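Local coordinates for carboxylesterase (Ferroplasma acidiphilum, PDB 3WJ2), which probably hydrolyses carboxylic ester bonds, as expected of a carboxylesterase with the alpha/beta-hydrolase fold, at residues Arg68-Asn73 with Asn97-Leu102; Tyr203-Lys208 with Met279-Ala284. One frame throughout, in Å; residues are numbered along the deposited sequence.

Overall arrangement
Two contacts some 24 Å apart, centre to centre, illustrate how a central sheet organises an alpha/beta hydrolase. Both reach that sheet: interaction 1 through strand 63-71, near one margin, and interaction 2 through strand 271-280, the outermost strand at the other. They follow one another along the chain, the first closing before the second opens. Interaction 1 seats helix 96-106 on its strand, whereas interaction 2 joins the loop before helix 207-217 to the turn after the last strand, beside the probable catalytic centre. They also touch directly, Tyr-98 CE1 packing 3.4 Å from Ala-284 O, so that helix 96-106 reaches the segment carrying this turn.

Interaction 1: Arg68-Asn73 with Asn97-Leu102; sequences RMYDDN and NYCRFL
Tyr-70 turns one flat face of its ring to helix 96-106, with Cys-99 CB and the backbone N of Arg-100 over it; CG anti to the carbonyl carbon (chi1 -58°) swings the ring that way. The Cys-99 methylene makes the CH-pi contact, its CB 29° off the ring normal and 3.9 Å from the Tyr-70 centroid. Its shortest approach, Cys-99 CB to Tyr-70 CE2, is 3.4 Å. The sulfur is farther off and oblique, Cys-99 SG lying 5.3 Å from the Tyr-70 centroid. The Arg-100 side chain passes the CE1/CD1 edge, crossing the tyrosine at about a right angle, with Arg-100 CG 3.6 Å from Tyr-70 CE1. It runs on extended to NE, the guanidinium plane turned 66° from the ring.

Such packing of a helix on the strands of a central sheet is the layered build of the alpha/beta-hydrolase fold; strand 63-71 is hydrogen-bonded on one side to strand 52-60 and on the other to strand 109-113. Asp-96, at the start of the helix, gathers the polar ends: it accepts from Tyr-70 OH and forms salt bridges with Arg-68 and Arg-100. With a leucine in place of Tyr-70, Asp-96 would probably lose its hydroxyl partner and Cys-99 the flat surface it rests on. The strand ends in an Asx turn, Asp-71 OD1 accepting from Asn-73 N at 3.1 Å from above the carboxylate plane.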
loop_
_atom_site.group_PDB
_atom_site.type_symbol
_atom_site.label_atom_id
_atom_site.label_comp_id
_atom_site.label_asym_id
_atom_site.label_seq_id
_atom_site.Cartn_x
_atom_site.Cartn_y
_atom_site.Cartn_z
ATOM N N ARG B 68 25.792 23.874 19.868
ATOM C CA ARG B 68 27.089 23.174 19.910
ATOM C C ARG B 68 27.554 22.906 18.513
ATOM O O ARG B 68 26.821 22.247 17.719
ATOM C CB ARG B 68 27.013 21.910 20.765
ATOM C CG ARG B 68 28.304 21.135 20.805
ATOM C CD ARG B 68 28.273 20.032 21.817
ATOM N NE ARG B 68 28.169 20.555 23.209
ATOM C CZ ARG B 68 27.777 19.885 24.303
ATOM N NH1 ARG B 68 27.384 18.576 24.272
ATOM N NH2 ARG B 68 27.739 20.556 25.477
ATOM N N MET B 69 28.798 23.289 18.205
ATOM C CA MET B 69 29.400 23.107 16.920
ATOM C C MET B 69 30.394 21.927 16.939
ATOM O O MET B 69 31.175 21.772 17.897
ATOM C CB MET B 69 30.161 24.372 16.547
ATOM C CG MET B 69 30.691 24.395 15.206
ATOM S SD MET B 69 32.136 23.411 14.825
ATOM C CE MET B 69 33.512 23.819 16.006
ATOM N N TYR B 70 30.211 20.987 16.019
ATOM C CA TYR B 70 31.053 19.758 15.920
ATOM C C TYR B 70 31.758 19.839 14.619
ATOM O O TYR B 70 31.098 20.049 13.545
ATOM C CB TYR B 70 30.176 18.502 15.877
ATOM C CG TYR B 70 29.264 18.328 17.042
ATOM C CD1 TYR B 70 29.633 17.537 18.140
ATOM C CD2 TYR B 70 27.975 18.978 17.093
ATOM C CE1 TYR B 70 28.775 17.356 19.177
ATOM C CE2 TYR B 70 27.145 18.831 18.110
ATOM C CZ TYR B 70 27.500 17.989 19.202
ATOM O OH TYR B 70 26.643 17.773 20.242
ATOM N N ASP B 71 33.095 19.656 14.580
ATOM C CA ASP B 71 33.771 19.828 13.312
ATOM C C ASP B 71 34.964 18.878 13.347
ATOM O O ASP B 71 35.851 19.049 14.206
ATOM C CB ASP B 71 34.295 21.266 13.193
ATOM C CG ASP B 71 34.974 21.558 11.881
ATOM O OD1 ASP B 71 34.967 20.692 10.972
ATOM O OD2 ASP B 71 35.512 22.714 11.764
ATOM N N ASP B 72 34.885 17.827 12.549
ATOM C CA ASP B 72 35.995 16.846 12.527
ATOM C C ASP B 72 36.987 17.111 11.424
ATOM O O ASP B 72 37.830 16.237 11.121
ATOM C CB ASP B 72 35.398 15.454 12.295
ATOM C CG ASP B 72 36.297 14.305 12.840
ATOM O OD1 ASP B 72 36.926 14.442 13.900
ATOM O OD2 ASP B 72 36.315 13.227 12.179
ATOM N N ASN B 73 36.875 18.204 10.702
ATOM C CA ASN B 73 37.548 18.293 9.384
ATOM C C ASN B 73 37.956 19.728 9.006
ATOM O O ASN B 73 38.110 20.026 7.830
ATOM C CB ASN B 73 36.587 17.629 8.334
ATOM C CG ASN B 73 37.235 17.317 6.994
ATOM O OD1 ASN B 73 38.486 17.165 6.880
ATOM N ND2 ASN B 73 36.383 17.208 5.938
ATOM N N ASN B 97 25.740 12.235 20.899
ATOM C CA ASN B 97 26.354 11.067 20.244
ATOM C C ASN B 97 25.961 11.129 18.701
ATOM O O ASN B 97 26.841 10.969 17.868
ATOM C CB ASN B 97 25.873 9.732 20.777
ATOM C CG ASN B 97 26.621 9.320 22.068
ATOM O OD1 ASN B 97 27.281 10.176 22.704
ATOM N ND2 ASN B 97 26.513 8.074 22.428
ATOM N N TYR B 98 24.690 11.455 18.446
ATOM C CA TYR B 98 24.228 11.466 17.062
ATOM C C TYR B 98 24.867 12.610 16.237
ATOM O O TYR B 98 25.339 12.427 15.123
ATOM C CB TYR B 98 22.723 11.591 17.096
ATOM C CG TYR B 98 22.075 11.834 15.713
ATOM C CD1 TYR B 98 21.798 10.767 14.866
ATOM C CD2 TYR B 98 21.589 13.098 15.508
ATOM C CE1 TYR B 98 21.191 11.070 13.583
ATOM C CE2 TYR B 98 20.981 13.382 14.320
ATOM C CZ TYR B 98 20.754 12.373 13.467
ATOM O OH TYR B 98 20.072 12.571 12.262
ATOM N N CYS B 99 24.934 13.829 16.809
ATOM C CA CYS B 99 25.560 14.922 16.124
ATOM C C CYS B 99 27.040 14.725 15.830
ATOM O O CYS B 99 27.534 15.050 14.802
ATOM C CB CYS B 99 25.305 16.222 16.860
ATOM S SG CYS B 99 23.557 16.778 16.569
ATOM N N ARG B 100 27.730 14.144 16.835
ATOM C CA ARG B 100 29.091 13.679 16.563
ATOM C C ARG B 100 29.217 12.732 15.356
ATOM O O ARG B 100 30.069 12.941 14.519
ATOM C CB ARG B 100 29.648 12.980 17.818
ATOM C CG ARG B 100 30.004 13.997 18.970
ATOM C CD ARG B 100 30.203 13.103 20.158
ATOM N NE ARG B 100 30.700 13.862 21.313
ATOM C CZ ARG B 100 31.992 14.022 21.630
ATOM N NH1 ARG B 100 33.001 13.504 20.907
ATOM N NH2 ARG B 100 32.280 14.763 22.714
ATOM N N PHE B 101 28.313 11.747 15.271
ATOM C CA PHE B 101 28.313 10.861 14.146
ATOM C C PHE B 101 28.020 11.555 12.834
ATOM O O PHE B 101 28.691 11.309 11.858
ATOM C CB PHE B 101 27.280 9.749 14.441
ATOM C CG PHE B 101 27.227 8.673 13.362
ATOM C CD1 PHE B 101 28.285 7.746 13.246
ATOM C CD2 PHE B 101 26.170 8.575 12.470
ATOM C CE1 PHE B 101 28.251 6.733 12.316
ATOM C CE2 PHE B 101 26.160 7.569 11.490
ATOM C CZ PHE B 101 27.202 6.641 11.428
ATOM N N LEU B 102 27.039 12.465 12.833
ATOM C CA LEU B 102 26.899 13.234 11.610
ATOM C C LEU B 102 28.101 14.030 11.242
ATOM O O LEU B 102 28.362 14.170 10.080
ATOM C CB LEU B 102 25.754 14.239 11.754
ATOM C CG LEU B 102 24.355 13.669 11.935
ATOM C CD1 LEU B 102 23.294 14.893 12.047
ATOM C CD2 LEU B 102 23.926 12.765 10.805
#

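Interaction 2: Tyr203-Lys208 with Met279-Ala284; sequences YVLTGK and MIHGSA
Ile-280, whose side chain meets Val-204, also offers its carbonyl O to a weak backbone bond from Ser-283 N, 3.1 Å away, which closes a type II beta turn. Gly-282 takes the third place in that turn with phi at 95°, where a beta carbon would collide with the carbonyl O of His-281, so the backbone shape favours glycine.

The turn holds His-281 out towards Leu-205. One methyl does most of the touching: Leu-205 CD2 lies 3.5 Å from the centroid of the His-281 ring, only 10° off its normal, a CH-pi contact over the middle of the face. With Leu-205 CG anti to the backbone N (chi1 171°), the branch is carried toward His-281 and its CD2 methyl ends over the ring. The two side chains cross at a slant, Leu-205 CB also coming 4.1 Å from His-281 CB. Alongside, Val-204 and Ile-280 cross at about a right angle, Val-204 CG2 meeting Ile-280 CD1 at 4.0 Å.

The setting suggests an active-site role. His-281 touches Ser-156, in a sequence that fits the nucleophile elbow, and Asp-251, an environment consistent with the catalytic triad of this family; Leu-205 would then line one face of the histidine.

Thr-206 is the N-cap of helix 207-217, its OG1 bonded to Met-209 N. The contact thus joins the loop leading into that helix, whose Val-204 also packs on Ile-15 and Ser-18 of helix 12-20, to the end of strand 271-280, whose Met-279 packs on helix 291-303.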
loop_
_atom_site.group_PDB
_atom_site.type_symbol
_atom_site.label_atom_id
_atom_site.label_comp_id
_atom_site.label_asym_id
_atom_site.label_seq_id
_atom_site.Cartn_x
_atom_site.Cartn_y
_atom_site.Cartn_z
ATOM N N TYR B 203 3.371 0.885 19.689
ATOM C CA TYR B 203 4.163 1.460 20.836
ATOM C C TYR B 203 5.171 2.620 20.698
ATOM O O TYR B 203 5.189 3.460 21.646
ATOM C CB TYR B 203 4.700 0.362 21.792
ATOM C CG TYR B 203 3.641 -0.673 22.166
ATOM C CD1 TYR B 203 2.656 -0.412 23.140
ATOM C CD2 TYR B 203 3.621 -1.918 21.523
ATOM C CE1 TYR B 203 1.658 -1.390 23.452
ATOM C CE2 TYR B 203 2.662 -2.875 21.819
ATOM C CZ TYR B 203 1.683 -2.619 22.773
ATOM O OH TYR B 203 0.773 -3.630 23.015
ATOM N N VAL B 204 6.015 2.719 19.631
ATOM C CA VAL B 204 7.126 3.709 19.700
ATOM C C VAL B 204 6.635 5.120 19.439
ATOM O O VAL B 204 6.706 5.938 20.280
ATOM C CB VAL B 204 8.456 3.409 18.935
ATOM C CG1 VAL B 204 9.537 4.417 19.355
ATOM C CG2 VAL B 204 8.967 1.992 19.199
ATOM N N LEU B 205 6.106 5.428 18.278
ATOM C CA LEU B 205 5.406 6.721 18.196
ATOM C C LEU B 205 3.970 6.403 17.980
ATOM O O LEU B 205 3.616 5.896 16.924
ATOM C CB LEU B 205 5.982 7.555 17.067
ATOM C CG LEU B 205 5.240 8.826 16.694
ATOM C CD1 LEU B 205 5.231 9.810 17.919
ATOM C CD2 LEU B 205 5.884 9.415 15.417
ATOM N N THR B 206 3.097 6.614 18.958
ATOM C CA THR B 206 1.742 6.254 18.829
ATOM C C THR B 206 0.872 7.414 18.350
ATOM O O THR B 206 1.288 8.568 18.464
ATOM C CB THR B 206 1.127 5.790 20.172
ATOM O OG1 THR B 206 1.223 6.850 21.135
ATOM C CG2 THR B 206 1.916 4.667 20.779
ATOM N N GLY B 207 -0.348 7.096 17.927
ATOM C CA GLY B 207 -1.371 8.113 17.588
ATOM C C GLY B 207 -1.697 9.077 18.717
ATOM O O GLY B 207 -1.741 10.325 18.546
ATOM N N LYS B 208 -1.866 8.521 19.901
ATOM C CA LYS B 208 -2.156 9.300 21.107
ATOM C C LYS B 208 -1.010 10.230 21.426
ATOM O O LYS B 208 -1.259 11.376 21.752
ATOM C CB LYS B 208 -2.418 8.423 22.305
ATOM C CG LYS B 208 -3.805 7.776 22.195
ATOM C CD LYS B 208 -3.924 6.744 23.307
ATOM C CE LYS B 208 -4.320 7.475 24.573
ATOM N NZ LYS B 208 -4.714 6.497 25.607
ATOM N N MET B 279 12.368 0.200 8.658
ATOM C CA MET B 279 12.689 1.154 9.713
ATOM C C MET B 279 11.444 1.745 10.415
ATOM O O MET B 279 10.313 1.672 9.881
ATOM C CB MET B 279 13.433 2.361 9.086
ATOM C CG MET B 279 14.709 1.951 8.366
ATOM S SD MET B 279 15.967 1.531 9.692
ATOM C CE MET B 279 16.223 -0.215 9.366
ATOM N N ILE B 280 11.646 2.265 11.656
ATOM C CA ILE B 280 10.572 2.844 12.456
ATOM C C ILE B 280 10.919 4.327 12.773
ATOM O O ILE B 280 12.054 4.799 12.488
ATOM C CB ILE B 280 10.385 2.090 13.817
ATOM C CG1 ILE B 280 11.718 2.087 14.574
ATOM C CG2 ILE B 280 9.794 0.701 13.526
ATOM C CD1 ILE B 280 11.386 1.688 16.060
ATOM N N HIS B 281 9.975 5.086 13.325
ATOM C CA HIS B 281 10.258 6.484 13.689
ATOM C C HIS B 281 11.406 6.537 14.679
ATOM O O HIS B 281 11.545 5.637 15.517
ATOM C CB HIS B 281 9.033 7.154 14.306
ATOM C CG HIS B 281 9.102 8.660 14.192
ATOM N ND1 HIS B 281 9.462 9.529 15.224
ATOM C CD2 HIS B 281 8.839 9.432 13.125
ATOM C CE1 HIS B 281 9.396 10.759 14.778
ATOM N NE2 HIS B 281 9.009 10.749 13.527
ATOM N N GLY B 282 12.328 7.454 14.469
ATOM C CA GLY B 282 13.467 7.570 15.388
ATOM C C GLY B 282 14.627 6.793 14.852
ATOM O O GLY B 282 15.674 6.794 15.482
ATOM N N SER B 283 14.539 6.182 13.645
ATOM C CA SER B 283 15.587 5.277 13.150
ATOM C C SER B 283 16.977 5.972 13.127
ATOM O O SER B 283 17.975 5.347 13.473
ATOM C CB SER B 283 15.300 4.750 11.781
ATOM O OG SER B 283 15.029 5.912 10.938
ATOM N N ALA B 284 17.067 7.237 12.729
ATOM C CA ALA B 284 18.377 7.883 12.609
ATOM C C ALA B 284 19.061 8.006 13.973
ATOM O O ALA B 284 20.278 7.780 13.979
ATOM C CB ALA B 284 18.201 9.243 11.954
#